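Local coordinates for protein SusD homolog (Bacteroides thetaiotaomicron VPI-5482, PDB 3IHV) that probably binds glycans at the outer membrane of this gut bacterium, as other members of the SusD family do, at residues A[468-473]-A[477-482]; A[49-54]-A[306-311]; A[400-405]-A[456-461]. All blocks are in the same frame, centred on the assembly; numbering follows the deposited sequence.

After four N-terminal helices the chain forms the turn and strand at 49-54. Contact 2 brings that piece against helix 306-313, near the middle of the chain, and closes a loop of about 250 residues. Contact 3 closes a shorter loop, setting helix 397-412 against helix 448-463. Contact 1 follows almost at once and closes a tight turn between helices 469-475 and 479-493. The three loops come in series; none nests in or crosses another. In space they meet. R469 of contact 1 forms a salt bridge with D50 of contact 2, D472 of contact 1 pairs with R459 of contact 3, and F308 of contact 2 packs on S460 and Y461.

Contact 1 (A[468-473]-A[477-482]); sequences HRRQDL and GIYYKT
R470 crosses the ring of Y479 obliquely, while L473 fills the corner made by I478, Y479 and T482. R470 CB packs on the T49 methyl of contact 2. CG hangs anti to the backbone N (chi1 -176°), and this sends the extended chain past the tyrosine. R470 CG meets CE1 of Y479 at 3.9 Å. CD and NE then pass CZ and OH of Y479. At the tip, Y479 OH sits over one face of the guanidinium, offset toward its rim; the guanidinium and Y479 ring planes are 26° apart. R470 NH1 lies 3.2 Å from Y479 OH, but the angle is too poor for a hydrogen bond. The polar ends are satisfied elsewhere: R470 by N68 and the L47 carbonyl, Y479 by the G48 carbonyl and N68. A leucine in place of R470 would probably leave the L47 carbonyl without this donor and the Y479 hydroxyl without its flat cover.

L473 CD1 lies at the ring edge, 4.0 Å from Y479 CD1, and touches T482 CG2. L473 CD2 meets T482 OG1 at 3.7 Å and I478 CG1 at 3.9 Å.

The backbone makes the turn. I478 N donates to L473 O at 2.9 Å, with an N-H...O angle of 161°. I478 is the N-cap residue of the next helix, and its carbonyl accepts from T482 N and T482 OG1 from opposite faces of the carbonyl plane. G477 has positive phi, which closes helix 469-475 in a Schellman motif and turns the chain directly into helix 479-493.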
ATOM      1  N   HIS A 468       4.778  -0.129   0.015  1.00  8.53           N
ATOM      2  CA  HIS A 468       5.352   0.385   1.257  1.00  8.07           C
ATOM      3  C   HIS A 468       6.784   0.834   1.199  1.00  8.99           C
ATOM      4  O   HIS A 468       7.240   1.599   2.064  1.00  7.07           O
ATOM      5  CB  HIS A 468       5.261  -0.710   2.346  1.00  9.03           C
ATOM      6  CG  HIS A 468       3.895  -1.298   2.446  1.00  9.78           C
ATOM      7  ND1 HIS A 468       2.783  -0.536   2.771  1.00 11.97           N
ATOM      8  CD2 HIS A 468       3.437  -2.524   2.110  1.00  8.79           C
ATOM      9  CE1 HIS A 468       1.706  -1.298   2.681  1.00 11.03           C
ATOM     10  NE2 HIS A 468       2.076  -2.508   2.287  1.00  7.42           N
ATOM     11  N   ARG A 469       7.529   0.377   0.207  1.00  7.21           N
ATOM     12  CA  ARG A 469       8.959   0.612   0.261  1.00  8.09           C
ATOM     13  C   ARG A 469       9.377   2.079   0.268  1.00  7.99           C
ATOM     14  O   ARG A 469      10.219   2.508   1.066  1.00  5.91           O
ATOM     15  CB  ARG A 469       9.670  -0.156  -0.852  1.00  6.97           C
ATOM     16  CG  ARG A 469      11.190  -0.110  -0.723  1.00  8.80           C
ATOM     17  CD  ARG A 469      11.644  -0.765   0.558  1.00  9.02           C
ATOM     18  NE  ARG A 469      13.077  -1.022   0.623  1.00  7.73           N
ATOM     19  CZ  ARG A 469      13.631  -1.673   1.639  1.00  7.91           C
ATOM     20  NH1 ARG A 469      12.884  -2.084   2.660  1.00  7.33           N
ATOM     21  NH2 ARG A 469      14.941  -1.890   1.664  1.00 10.24           N
ATOM     22  N   ARG A 470       8.830   2.840  -0.664  1.00  7.29           N
ATOM     23  CA  ARG A 470       9.191   4.257  -0.737  1.00  8.81           C
ATOM     24  C   ARG A 470       8.833   5.007   0.532  1.00  9.34           C
ATOM     25  O   ARG A 470       9.659   5.770   1.088  1.00  7.84           O
ATOM     26  CB  ARG A 470       8.540   4.869  -1.954  1.00  9.03           C
ATOM     27  CG  ARG A 470       8.928   6.320  -2.199  1.00 10.18           C
ATOM     28  CD  ARG A 470       8.639   6.702  -3.631  1.00 11.64           C
ATOM     29  NE  ARG A 470       8.746   8.143  -3.811  1.00 13.19           N
ATOM     30  CZ  ARG A 470       8.938   8.778  -4.956  1.00 11.47           C
ATOM     31  NH1 ARG A 470       9.024   8.122  -6.093  1.00 12.50           N
ATOM     32  NH2 ARG A 470       8.993  10.105  -4.957  1.00 15.68           N
ATOM     33  N   GLN A 471       7.611   4.806   1.050  1.00  8.48           N
ATOM     34  CA  GLN A 471       7.284   5.515   2.302  1.00  8.53           C
ATOM     35  C   GLN A 471       8.112   5.047   3.497  1.00  7.64           C
ATOM     36  O   GLN A 471       8.373   5.843   4.398  1.00  8.62           O
ATOM     37  CB  GLN A 471       5.790   5.451   2.602  1.00  8.49           C
ATOM     38  CG  GLN A 471       4.931   6.133   1.583  1.00  9.58           C
ATOM     39  CD  GLN A 471       5.195   7.611   1.484  1.00 12.54           C
ATOM     40  OE1 GLN A 471       5.367   8.143   0.378  1.00 12.92           O
ATOM     41  NE2 GLN A 471       5.328   8.267   2.634  1.00 14.33           N
ATOM     42  N   ASP A 472       8.529   3.777   3.488  1.00  8.55           N
ATOM     43  CA  ASP A 472       9.416   3.242   4.521  1.00  8.07           C
ATOM     44  C   ASP A 472      10.763   3.953   4.418  1.00  8.16           C
ATOM     45  O   ASP A 472      11.240   4.472   5.401  1.00  7.20           O
ATOM     46  CB  ASP A 472       9.595   1.724   4.381  1.00  7.63           C
ATOM     47  CG  ASP A 472       8.412   0.905   4.972  1.00  8.95           C
ATOM     48  OD1 ASP A 472       7.662   1.434   5.809  1.00  7.46           O
ATOM     49  OD2 ASP A 472       8.249  -0.273   4.588  1.00  9.31           O
ATOM     50  N   LEU A 473      11.356   3.978   3.206  1.00  7.96           N
ATOM     51  CA  LEU A 473      12.641   4.669   3.020  1.00  8.75           C
ATOM     52  C   LEU A 473      12.567   6.126   3.493  1.00  8.73           C
ATOM     53  O   LEU A 473      13.472   6.641   4.177  1.00  8.44           O
ATOM     54  CB  LEU A 473      13.088   4.586   1.545  1.00  8.82           C
ATOM     55  CG  LEU A 473      13.454   3.197   1.000  1.00  8.21           C
ATOM     56  CD1 LEU A 473      13.755   3.254  -0.524  1.00  5.70           C
ATOM     57  CD2 LEU A 473      14.630   2.564   1.758  1.00  6.55           C
ATOM     58  N   GLY A 477      14.361   8.109   6.670  1.00  7.17           N
ATOM     59  CA  GLY A 477      15.225   9.219   6.340  1.00  7.40           C
ATOM     60  C   GLY A 477      16.332   8.837   5.372  1.00  7.62           C
ATOM     61  O   GLY A 477      17.330   9.512   5.278  1.00  7.26           O
ATOM     62  N   ILE A 478      16.130   7.765   4.604  1.00  7.43           N
ATOM     63  CA  ILE A 478      17.173   7.287   3.685  1.00  7.05           C
ATOM     64  C   ILE A 478      16.754   7.198   2.209  1.00  7.53           C
ATOM     65  O   ILE A 478      17.389   6.490   1.444  1.00  7.81           O
ATOM     66  CB  ILE A 478      17.728   5.906   4.183  1.00  7.84           C
ATOM     67  CG1 ILE A 478      16.666   4.786   4.203  1.00  7.63           C
ATOM     68  CG2 ILE A 478      18.379   6.081   5.543  1.00  8.83           C
ATOM     69  CD1 ILE A 478      17.232   3.387   4.536  1.00  8.03           C
ATOM     70  N   TYR A 479      15.713   7.922   1.809  1.00  6.01           N
ATOM     71  CA  TYR A 479      15.200   7.764   0.447  1.00  6.38           C
ATOM     72  C   TYR A 479      16.238   8.182  -0.588  1.00  7.18           C
ATOM     73  O   TYR A 479      16.651   7.375  -1.428  1.00  5.77           O
ATOM     74  CB  TYR A 479      13.878   8.506   0.253  1.00  4.99           C
ATOM     75  CG  TYR A 479      13.370   8.341  -1.121  1.00  7.47           C
ATOM     76  CD1 TYR A 479      13.167   7.081  -1.635  1.00  8.35           C
ATOM     77  CD2 TYR A 479      13.107   9.442  -1.952  1.00  7.86           C
ATOM     78  CE1 TYR A 479      12.692   6.891  -2.955  1.00  6.72           C
ATOM     79  CE2 TYR A 479      12.658   9.259  -3.250  1.00 10.32           C
ATOM     80  CZ  TYR A 479      12.440   7.975  -3.736  1.00 10.00           C
ATOM     81  OH  TYR A 479      12.036   7.748  -5.025  1.00  9.94           O
ATOM     82  N   TYR A 480      16.712   9.417  -0.498  1.00  7.66           N
ATOM     83  CA  TYR A 480      17.750   9.859  -1.437  1.00  7.80           C
ATOM     84  C   TYR A 480      19.003   8.975  -1.371  1.00  8.11           C
ATOM     85  O   TYR A 480      19.525   8.590  -2.405  1.00  7.85           O
ATOM     86  CB  TYR A 480      18.122  11.306  -1.174  1.00  8.23           C
ATOM     87  CG  TYR A 480      19.215  11.838  -2.066  1.00  7.53           C
ATOM     88  CD1 TYR A 480      18.947  12.267  -3.375  1.00  7.50           C
ATOM     89  CD2 TYR A 480      20.514  11.949  -1.605  1.00  7.21           C
ATOM     90  CE1 TYR A 480      19.972  12.754  -4.199  1.00  7.14           C
ATOM     91  CE2 TYR A 480      21.518  12.436  -2.409  1.00 11.15           C
ATOM     92  CZ  TYR A 480      21.258  12.835  -3.706  1.00  9.79           C
ATOM     93  OH  TYR A 480      22.304  13.306  -4.475  1.00 13.28           O
ATOM     94  N   LYS A 481      19.497   8.682  -0.162  1.00  8.28           N
ATOM     95  CA  LYS A 481      20.682   7.815   0.018  1.00  8.66           C
ATOM     96  C   LYS A 481      20.488   6.462  -0.700  1.00  8.42           C
ATOM     97  O   LYS A 481      21.407   5.943  -1.327  1.00  7.64           O
ATOM     98  CB  LYS A 481      20.878   7.573   1.528  1.00 10.13           C
ATOM     99  CG  LYS A 481      22.041   6.702   1.963  1.00 14.16           C
ATOM    100  CD  LYS A 481      21.985   6.420   3.500  1.00 17.01           C
ATOM    101  CE  LYS A 481      23.233   5.676   4.032  1.00 19.54           C
ATOM    102  N   THR A 482      19.301   5.891  -0.577  1.00  7.15           N
ATOM    103  CA  THR A 482      19.012   4.562  -1.170  1.00  7.43           C
ATOM    104  C   THR A 482      18.929   4.609  -2.689  1.00  6.74           C
ATOM    105  O   THR A 482      19.416   3.706  -3.378  1.00  6.37           O
ATOM    106  CB  THR A 482      17.745   3.973  -0.534  1.00  8.15           C
ATOM    107  OG1 THR A 482      17.959   3.898   0.874  1.00  8.08           O
ATOM    108  CG2 THR A 482      17.415   2.559  -1.096  1.00  6.36           C
TER

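Contact 2 (A[49-54]-A[306-311]); sequences TDISQV and HTFVLD
I51 and F308 make the apolar part of this contact. Their side chains lie side by side, pointing the same way. I51 CG2 stands over the centre of the F308 ring, a CH-pi contact of 3.6 Å to the centroid and 7° off the ring normal. I51 CB rests on F308 CD2 at 3.7 Å. F308 CG lies anti to the backbone N (chi1 178°), which places the ring beside I51; chi2 of 52° turns its face to it. D50 O lies 3.6 Å from F308 CB, oblique to the ring. S460, Y461 and W312 also pack against this phenylalanine.

The polar link is a water that donates to D50 O at 2.8 Å and is hydrogen-bonded to T307 OG1 at 2.8 Å. No direct hydrogen bond joins the two segments. The D50 carboxylate forms a salt bridge with R469.

A side-chain-to-backbone bond shapes the 49-54 side. T49 OG1 accepts from I51 N at 3.1 Å, an ST turn, and weakly from S52 N. The chain then enters strand 52-54, which pairs antiparallel with strand 302-304.

The contact thus probably rests mainly on dispersion between a methyl and an aromatic face, with one water bridging the polar groups.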
ATOM      1  N   THR A  49      12.595   2.947  -6.109  1.00  7.45           N
ATOM      2  CA  THR A  49      13.284   2.586  -4.870  1.00  7.12           C
ATOM      3  C   THR A  49      14.407   1.579  -5.161  1.00  6.67           C
ATOM      4  O   THR A  49      14.882   1.460  -6.306  1.00  6.07           O
ATOM      5  CB  THR A  49      12.278   1.920  -3.880  1.00  7.01           C
ATOM      6  OG1 THR A  49      11.830   0.671  -4.411  1.00  8.15           O
ATOM      7  CG2 THR A  49      11.053   2.835  -3.667  1.00  7.74           C
ATOM      8  N   ASP A  50      14.871   0.881  -4.111  1.00  6.81           N
ATOM      9  CA  ASP A  50      15.832  -0.189  -4.278  1.00  6.57           C
ATOM     10  C   ASP A  50      15.233  -1.480  -4.812  1.00  6.99           C
ATOM     11  O   ASP A  50      15.987  -2.372  -5.198  1.00  7.17           O
ATOM     12  CB  ASP A  50      16.613  -0.456  -2.999  1.00  6.65           C
ATOM     13  CG  ASP A  50      15.738  -0.678  -1.764  1.00  7.90           C
ATOM     14  OD1 ASP A  50      14.539  -0.263  -1.732  1.00  7.79           O
ATOM     15  OD2 ASP A  50      16.295  -1.240  -0.780  1.00 10.05           O
ATOM     16  N   ILE A  51      13.908  -1.591  -4.831  1.00  7.33           N
ATOM     17  CA  ILE A  51      13.269  -2.815  -5.289  1.00  7.29           C
ATOM     18  C   ILE A  51      12.491  -2.702  -6.583  1.00  7.83           C
ATOM     19  O   ILE A  51      12.380  -3.694  -7.282  1.00  6.43           O
ATOM     20  CB  ILE A  51      12.382  -3.456  -4.154  1.00  7.20           C
ATOM     21  CG1 ILE A  51      11.063  -2.749  -3.935  1.00  9.35           C
ATOM     22  CG2 ILE A  51      13.207  -3.565  -2.855  1.00  9.23           C
ATOM     23  CD1 ILE A  51      10.082  -3.444  -2.947  1.00  8.88           C
ATOM     24  N   SER A  52      11.968  -1.504  -6.923  1.00  7.77           N
ATOM     25  CA  SER A  52      11.202  -1.383  -8.126  1.00  7.93           C
ATOM     26  C   SER A  52      11.305  -0.014  -8.758  1.00  6.91           C
ATOM     27  O   SER A  52      11.651   0.991  -8.097  1.00  6.99           O
ATOM     28  CB  SER A  52       9.725  -1.764  -7.891  1.00  7.51           C
ATOM     29  OG  SER A  52       9.061  -0.774  -7.181  1.00  9.14           O
ATOM     30  N   GLN A  53      10.965   0.003 -10.042  1.00  7.81           N
ATOM     31  CA  GLN A  53      10.980   1.224 -10.826  1.00  6.73           C
ATOM     32  C   GLN A  53      10.048   1.060 -11.997  1.00  6.43           C
ATOM     33  O   GLN A  53       9.647  -0.068 -12.375  1.00  6.59           O
ATOM     34  CB  GLN A  53      12.410   1.524 -11.340  1.00  7.10           C
ATOM     35  CG  GLN A  53      13.009   0.453 -12.279  1.00  7.86           C
ATOM     36  CD  GLN A  53      14.340   0.856 -12.884  1.00  9.16           C
ATOM     37  OE1 GLN A  53      14.615   2.038 -13.047  1.00  8.03           O
ATOM     38  NE2 GLN A  53      15.155  -0.136 -13.274  1.00  7.91           N
ATOM     39  N   VAL A  54       9.735   2.181 -12.624  1.00  6.66           N
ATOM     40  CA  VAL A  54       8.911   2.127 -13.814  1.00  6.84           C
ATOM     41  C   VAL A  54       9.740   1.581 -15.008  1.00  6.95           C
ATOM     42  O   VAL A  54      10.948   1.728 -15.049  1.00  6.70           O
ATOM     43  CB  VAL A  54       8.322   3.496 -14.139  1.00  6.22           C
ATOM     44  CG1 VAL A  54       9.414   4.474 -14.694  1.00  7.26           C
ATOM     45  CG2 VAL A  54       7.184   3.339 -15.127  1.00  8.04           C
ATOM     46  N   HIS A 306      17.185  -5.111 -10.508  1.00  5.28           N
ATOM     47  CA  HIS A 306      17.858  -6.417 -10.510  1.00  5.93           C
ATOM     48  C   HIS A 306      18.776  -6.698  -9.315  1.00  6.27           C
ATOM     49  O   HIS A 306      18.914  -7.845  -8.898  1.00  6.52           O
ATOM     50  CB  HIS A 306      18.575  -6.734 -11.809  1.00  5.74           C
ATOM     51  CG  HIS A 306      18.746  -8.200 -12.001  1.00  5.66           C
ATOM     52  ND1 HIS A 306      17.666  -9.036 -12.186  1.00  5.68           N
ATOM     53  CD2 HIS A 306      19.842  -8.993 -11.947  1.00  7.26           C
ATOM     54  CE1 HIS A 306      18.104 -10.279 -12.304  1.00  7.09           C
ATOM     55  NE2 HIS A 306      19.421 -10.280 -12.166  1.00  6.81           N
ATOM     56  N   THR A 307      19.383  -5.655  -8.750  1.00  6.45           N
ATOM     57  CA  THR A 307      20.201  -5.844  -7.565  1.00  6.37           C
ATOM     58  C   THR A 307      19.387  -6.415  -6.375  1.00  6.72           C
ATOM     59  O   THR A 307      19.928  -7.159  -5.545  1.00  7.35           O
ATOM     60  CB  THR A 307      20.925  -4.584  -7.217  1.00  5.55           C
ATOM     61  OG1 THR A 307      20.034  -3.479  -7.328  1.00  8.73           O
ATOM     62  CG2 THR A 307      22.136  -4.352  -8.215  1.00  4.78           C
ATOM     63  N   PHE A 308      18.103  -6.083  -6.292  1.00  6.15           N
ATOM     64  CA  PHE A 308      17.216  -6.678  -5.296  1.00  6.61           C
ATOM     65  C   PHE A 308      17.115  -8.183  -5.542  1.00  7.67           C
ATOM     66  O   PHE A 308      17.236  -9.002  -4.600  1.00  7.28           O
ATOM     67  CB  PHE A 308      15.846  -5.989  -5.345  1.00  6.44           C
ATOM     68  CG  PHE A 308      14.821  -6.552  -4.378  1.00  5.88           C
ATOM     69  CD1 PHE A 308      15.111  -6.689  -3.035  1.00  7.45           C
ATOM     70  CD2 PHE A 308      13.523  -6.875  -4.808  1.00  7.73           C
ATOM     71  CE1 PHE A 308      14.167  -7.153  -2.160  1.00  6.47           C
ATOM     72  CE2 PHE A 308      12.592  -7.345  -3.921  1.00  7.72           C
ATOM     73  CZ  PHE A 308      12.922  -7.491  -2.610  1.00  8.62           C
ATOM     74  N   VAL A 309      16.880  -8.546  -6.809  1.00  7.85           N
ATOM     75  CA  VAL A 309      16.861  -9.943  -7.215  1.00  7.75           C
ATOM     76  C   VAL A 309      18.149 -10.644  -6.803  1.00  8.56           C
ATOM     77  O   VAL A 309      18.096 -11.747  -6.224  1.00  7.42           O
ATOM     78  CB  VAL A 309      16.640 -10.146  -8.735  1.00  8.43           C
ATOM     79  CG1 VAL A 309      16.786 -11.653  -9.112  1.00  7.43           C
ATOM     80  CG2 VAL A 309      15.316  -9.559  -9.194  1.00  7.49           C
ATOM     81  N   LEU A 310      19.300 -10.040  -7.113  1.00  7.46           N
ATOM     82  CA  LEU A 310      20.573 -10.677  -6.766  1.00  8.45           C
ATOM     83  C   LEU A 310      20.703 -10.903  -5.249  1.00  8.13           C
ATOM     84  O   LEU A 310      21.137 -11.994  -4.828  1.00  8.90           O
ATOM     85  CB  LEU A 310      21.749  -9.891  -7.344  1.00  7.95           C
ATOM     86  CG  LEU A 310      21.783  -9.805  -8.873  1.00  8.80           C
ATOM     87  CD1 LEU A 310      22.941  -8.887  -9.337  1.00  8.88           C
ATOM     88  CD2 LEU A 310      21.889 -11.168  -9.578  1.00 10.13           C
ATOM     89  N   ASP A 311      20.358  -9.894  -4.438  1.00  8.57           N
ATOM     90  CA  ASP A 311      20.436 -10.038  -2.973  1.00  9.21           C
ATOM     91  C   ASP A 311      19.555 -11.181  -2.525  1.00  8.46           C
ATOM     92  O   ASP A 311      19.987 -12.060  -1.794  1.00  8.12           O
ATOM     93  CB  ASP A 311      19.979  -8.799  -2.223  1.00 10.59           C
ATOM     94  CG  ASP A 311      20.956  -7.674  -2.315  1.00 11.92           C
ATOM     95  OD1 ASP A 311      22.118  -7.931  -2.706  1.00 15.19           O
ATOM     96  OD2 ASP A 311      20.532  -6.530  -2.042  1.00 14.58           O
TER
HETATM   97  O   HOH W   1      18.692  -2.980  -4.917  1.00  9.53           O

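Contact 3 (A[400-405]-A[456-461]); sequences VLLLYA and RKERSY
L402 and L403 of one helix meet E458 and R459 of the other, all four buried. L402 points at the opposite helix. Its CD2 touches E458 CG at 3.7 Å, and the two side chains cross at about a right angle. Its CD1 rests on the backbone, 3.9 Å from E458 O. L402 CB also borders the guanidinium, 3.9 Å from R459 NH1. L403 comes from the neighbouring position. Its CD2 lies over one face of the guanidinium, 3.7 Å from R459 NH1. The arginine chain bends at CG-CD (chi3 69°), which brings its head back to the leucines. No hydrogen bond joins the two segments; the contact is by van der Waals packing, with only L403 CD2 over the guanidinium face.

The next shell fixes the charged ends. R459 NE forms a salt bridge with D472 of contact 1, and R459 NH2 forms one with D399, just ahead of V400. These two acids probably hold the guanidinium in its orientation under L403. E458 is gripped by R320 and R427, one on each carboxylate oxygen, so its charge is answered although it is buried. I423 of helix 417-430 packs on both L402 and E458, while T203, K204 and A207 of helix 195-210 pack on L403.

The axes of segments 400-405 and 456-461 approach to 10.3 Å and run antiparallel, at 175°. Such side-by-side antiparallel pairing is consistent with the TPR-like helical pairs of the SusD fold.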
ATOM      1  N   VAL A 400       2.365  -5.781  10.243  1.00  6.60           N
ATOM      2  CA  VAL A 400       2.248  -5.401  11.636  1.00  6.97           C
ATOM      3  C   VAL A 400       3.256  -6.159  12.513  1.00  7.49           C
ATOM      4  O   VAL A 400       3.876  -5.546  13.379  1.00  6.54           O
ATOM      5  CB  VAL A 400       0.821  -5.563  12.198  1.00  7.27           C
ATOM      6  CG1 VAL A 400       0.783  -5.104  13.673  1.00  9.47           C
ATOM      7  CG2 VAL A 400      -0.218  -4.764  11.340  1.00  8.55           C
ATOM      8  N   LEU A 401       3.467  -7.453  12.261  1.00  7.69           N
ATOM      9  CA  LEU A 401       4.488  -8.180  13.038  1.00  7.74           C
ATOM     10  C   LEU A 401       5.852  -7.511  12.837  1.00  7.98           C
ATOM     11  O   LEU A 401       6.602  -7.315  13.784  1.00  6.57           O
ATOM     12  CB  LEU A 401       4.588  -9.654  12.656  1.00  7.44           C
ATOM     13  CG  LEU A 401       3.414 -10.527  13.105  1.00  7.75           C
ATOM     14  CD1 LEU A 401       3.484 -11.962  12.516  1.00  5.12           C
ATOM     15  CD2 LEU A 401       3.293 -10.576  14.628  1.00  6.97           C
ATOM     16  N   LEU A 402       6.154  -7.158  11.592  1.00  7.47           N
ATOM     17  CA  LEU A 402       7.465  -6.537  11.331  1.00  7.96           C
ATOM     18  C   LEU A 402       7.551  -5.147  11.998  1.00  7.43           C
ATOM     19  O   LEU A 402       8.604  -4.770  12.545  1.00  7.78           O
ATOM     20  CB  LEU A 402       7.738  -6.462   9.842  1.00  7.96           C
ATOM     21  CG  LEU A 402       7.929  -7.814   9.145  1.00  7.91           C
ATOM     22  CD1 LEU A 402       8.228  -7.672   7.655  1.00  7.05           C
ATOM     23  CD2 LEU A 402       9.050  -8.607   9.811  1.00  8.36           C
ATOM     24  N   LEU A 403       6.428  -4.403  12.002  1.00  6.71           N
ATOM     25  CA  LEU A 403       6.397  -3.095  12.682  1.00  7.11           C
ATOM     26  C   LEU A 403       6.610  -3.246  14.176  1.00  6.71           C
ATOM     27  O   LEU A 403       7.264  -2.401  14.818  1.00  5.50           O
ATOM     28  CB  LEU A 403       5.062  -2.373  12.436  1.00  7.11           C
ATOM     29  CG  LEU A 403       4.852  -1.852  11.016  1.00  8.41           C
ATOM     30  CD1 LEU A 403       3.412  -1.384  10.837  1.00  7.32           C
ATOM     31  CD2 LEU A 403       5.858  -0.685  10.749  1.00  6.48           C
ATOM     32  N   TYR A 404       6.006  -4.292  14.745  1.00  6.65           N
ATOM     33  CA  TYR A 404       6.169  -4.587  16.157  1.00  6.96           C
ATOM     34  C   TYR A 404       7.644  -4.817  16.487  1.00  6.81           C
ATOM     35  O   TYR A 404       8.204  -4.204  17.408  1.00  6.65           O
ATOM     36  CB  TYR A 404       5.305  -5.803  16.495  1.00  5.97           C
ATOM     37  CG  TYR A 404       5.215  -6.218  17.955  1.00  7.26           C
ATOM     38  CD1 TYR A 404       5.198  -5.281  18.984  1.00  9.04           C
ATOM     39  CD2 TYR A 404       5.051  -7.561  18.295  1.00  7.29           C
ATOM     40  CE1 TYR A 404       5.082  -5.674  20.316  1.00  8.91           C
ATOM     41  CE2 TYR A 404       4.915  -7.950  19.609  1.00  7.81           C
ATOM     42  CZ  TYR A 404       4.917  -6.999  20.619  1.00  7.95           C
ATOM     43  OH  TYR A 404       4.784  -7.404  21.935  1.00  9.82           O
ATOM     44  N   ALA A 405       8.298  -5.656  15.684  1.00  7.02           N
ATOM     45  CA  ALA A 405       9.707  -5.926  15.883  1.00  5.97           C
ATOM     46  C   ALA A 405      10.513  -4.652  15.735  1.00  6.41           C
ATOM     47  O   ALA A 405      11.384  -4.365  16.586  1.00  5.17           O
ATOM     48  CB  ALA A 405      10.217  -6.966  14.901  1.00  5.55           C
ATOM     49  N   ARG A 456      14.552  -3.882   8.390  1.00  8.15           N
ATOM     50  CA  ARG A 456      14.369  -3.062   7.181  1.00  8.59           C
ATOM     51  C   ARG A 456      14.451  -3.919   5.901  1.00  8.96           C
ATOM     52  O   ARG A 456      13.641  -3.755   4.967  1.00  9.29           O
ATOM     53  CB  ARG A 456      15.342  -1.887   7.196  1.00  9.52           C
ATOM     54  CG  ARG A 456      15.045  -0.943   8.352  1.00  9.26           C
ATOM     55  CD  ARG A 456      15.928   0.285   8.352  1.00 10.61           C
ATOM     56  NE  ARG A 456      15.504   1.301   9.324  1.00  9.99           N
ATOM     57  CZ  ARG A 456      16.081   2.494   9.459  1.00 13.01           C
ATOM     58  NH1 ARG A 456      17.107   2.854   8.669  1.00 11.71           N
ATOM     59  NH2 ARG A 456      15.642   3.340  10.375  1.00 10.23           N
ATOM     60  N   LYS A 457      15.368  -4.899   5.895  1.00  9.21           N
ATOM     61  CA  LYS A 457      15.487  -5.824   4.782  1.00  8.87           C
ATOM     62  C   LYS A 457      14.281  -6.769   4.702  1.00  8.06           C
ATOM     63  O   LYS A 457      13.734  -7.051   3.601  1.00  9.00           O
ATOM     64  CB  LYS A 457      16.794  -6.637   4.898  1.00 10.26           C
ATOM     65  CG  LYS A 457      17.028  -7.536   3.719  1.00 12.62           C
ATOM     66  CD  LYS A 457      18.443  -8.171   3.745  1.00 15.13           C
ATOM     67  CE  LYS A 457      18.558  -9.185   4.836  1.00 16.42           C
ATOM     68  NZ  LYS A 457      19.822  -9.933   4.680  1.00 16.79           N
ATOM     69  N   GLU A 458      13.851  -7.270   5.858  1.00  7.16           N
ATOM     70  CA  GLU A 458      12.717  -8.215   5.892  1.00  7.74           C
ATOM     71  C   GLU A 458      11.479  -7.603   5.281  1.00  7.25           C
ATOM     72  O   GLU A 458      10.694  -8.289   4.632  1.00  8.55           O
ATOM     73  CB  GLU A 458      12.446  -8.678   7.326  1.00  8.18           C
ATOM     74  CG  GLU A 458      11.552  -9.858   7.381  1.00  9.05           C
ATOM     75  CD  GLU A 458      12.190 -11.104   6.772  1.00 10.04           C
ATOM     76  OE1 GLU A 458      13.434 -11.253   6.885  1.00  9.91           O
ATOM     77  OE2 GLU A 458      11.448 -11.921   6.178  1.00  8.96           O
ATOM     78  N   ARG A 459      11.280  -6.299   5.494  1.00  8.63           N
ATOM     79  CA  ARG A 459      10.155  -5.604   4.894  1.00  8.05           C
ATOM     80  C   ARG A 459      10.163  -5.695   3.376  1.00  7.93           C
ATOM     81  O   ARG A 459       9.084  -5.841   2.753  1.00  7.56           O
ATOM     82  CB  ARG A 459      10.078  -4.144   5.371  1.00  8.24           C
ATOM     83  CG  ARG A 459       9.738  -4.027   6.869  1.00  8.54           C
ATOM     84  CD  ARG A 459       9.529  -2.581   7.275  1.00  6.84           C
ATOM     85  NE  ARG A 459       8.312  -2.004   6.690  1.00  6.24           N
ATOM     86  CZ  ARG A 459       7.076  -2.282   7.094  1.00  7.39           C
ATOM     87  NH1 ARG A 459       6.826  -3.144   8.096  1.00  6.98           N
ATOM     88  NH2 ARG A 459       6.066  -1.739   6.442  1.00  8.44           N
ATOM     89  N   SER A 460      11.355  -5.638   2.767  1.00  8.23           N
ATOM     90  CA  SER A 460      11.441  -5.824   1.324  1.00  7.93           C
ATOM     91  C   SER A 460      11.083  -7.246   0.944  1.00  7.54           C
ATOM     92  O   SER A 460      10.307  -7.451   0.009  1.00  7.59           O
ATOM     93  CB  SER A 460      12.812  -5.407   0.779  1.00  7.85           C
ATOM     94  OG  SER A 460      13.831  -6.333   1.076  1.00  8.48           O
ATOM     95  N   TYR A 461      11.598  -8.247   1.666  1.00  8.15           N
ATOM     96  CA  TYR A 461      11.303  -9.662   1.359  1.00  8.02           C
ATOM     97  C   TYR A 461       9.856 -10.053   1.622  1.00  7.87           C
ATOM     98  O   TYR A 461       9.290 -10.884   0.887  1.00  8.42           O
ATOM     99  CB  TYR A 461      12.263 -10.606   2.099  1.00  8.31           C
ATOM    100  CG  TYR A 461      13.739 -10.455   1.718  1.00  6.92           C
ATOM    101  CD1 TYR A 461      14.136  -9.915   0.493  1.00  8.11           C
ATOM    102  CD2 TYR A 461      14.724 -10.986   2.524  1.00  9.27           C
ATOM    103  CE1 TYR A 461      15.468  -9.843   0.133  1.00  9.67           C
ATOM    104  CE2 TYR A 461      16.062 -10.947   2.158  1.00 11.39           C
ATOM    105  CZ  TYR A 461      16.426 -10.374   0.965  1.00 11.13           C
ATOM    106  OH  TYR A 461      17.756 -10.331   0.616  1.00 12.64           O
TER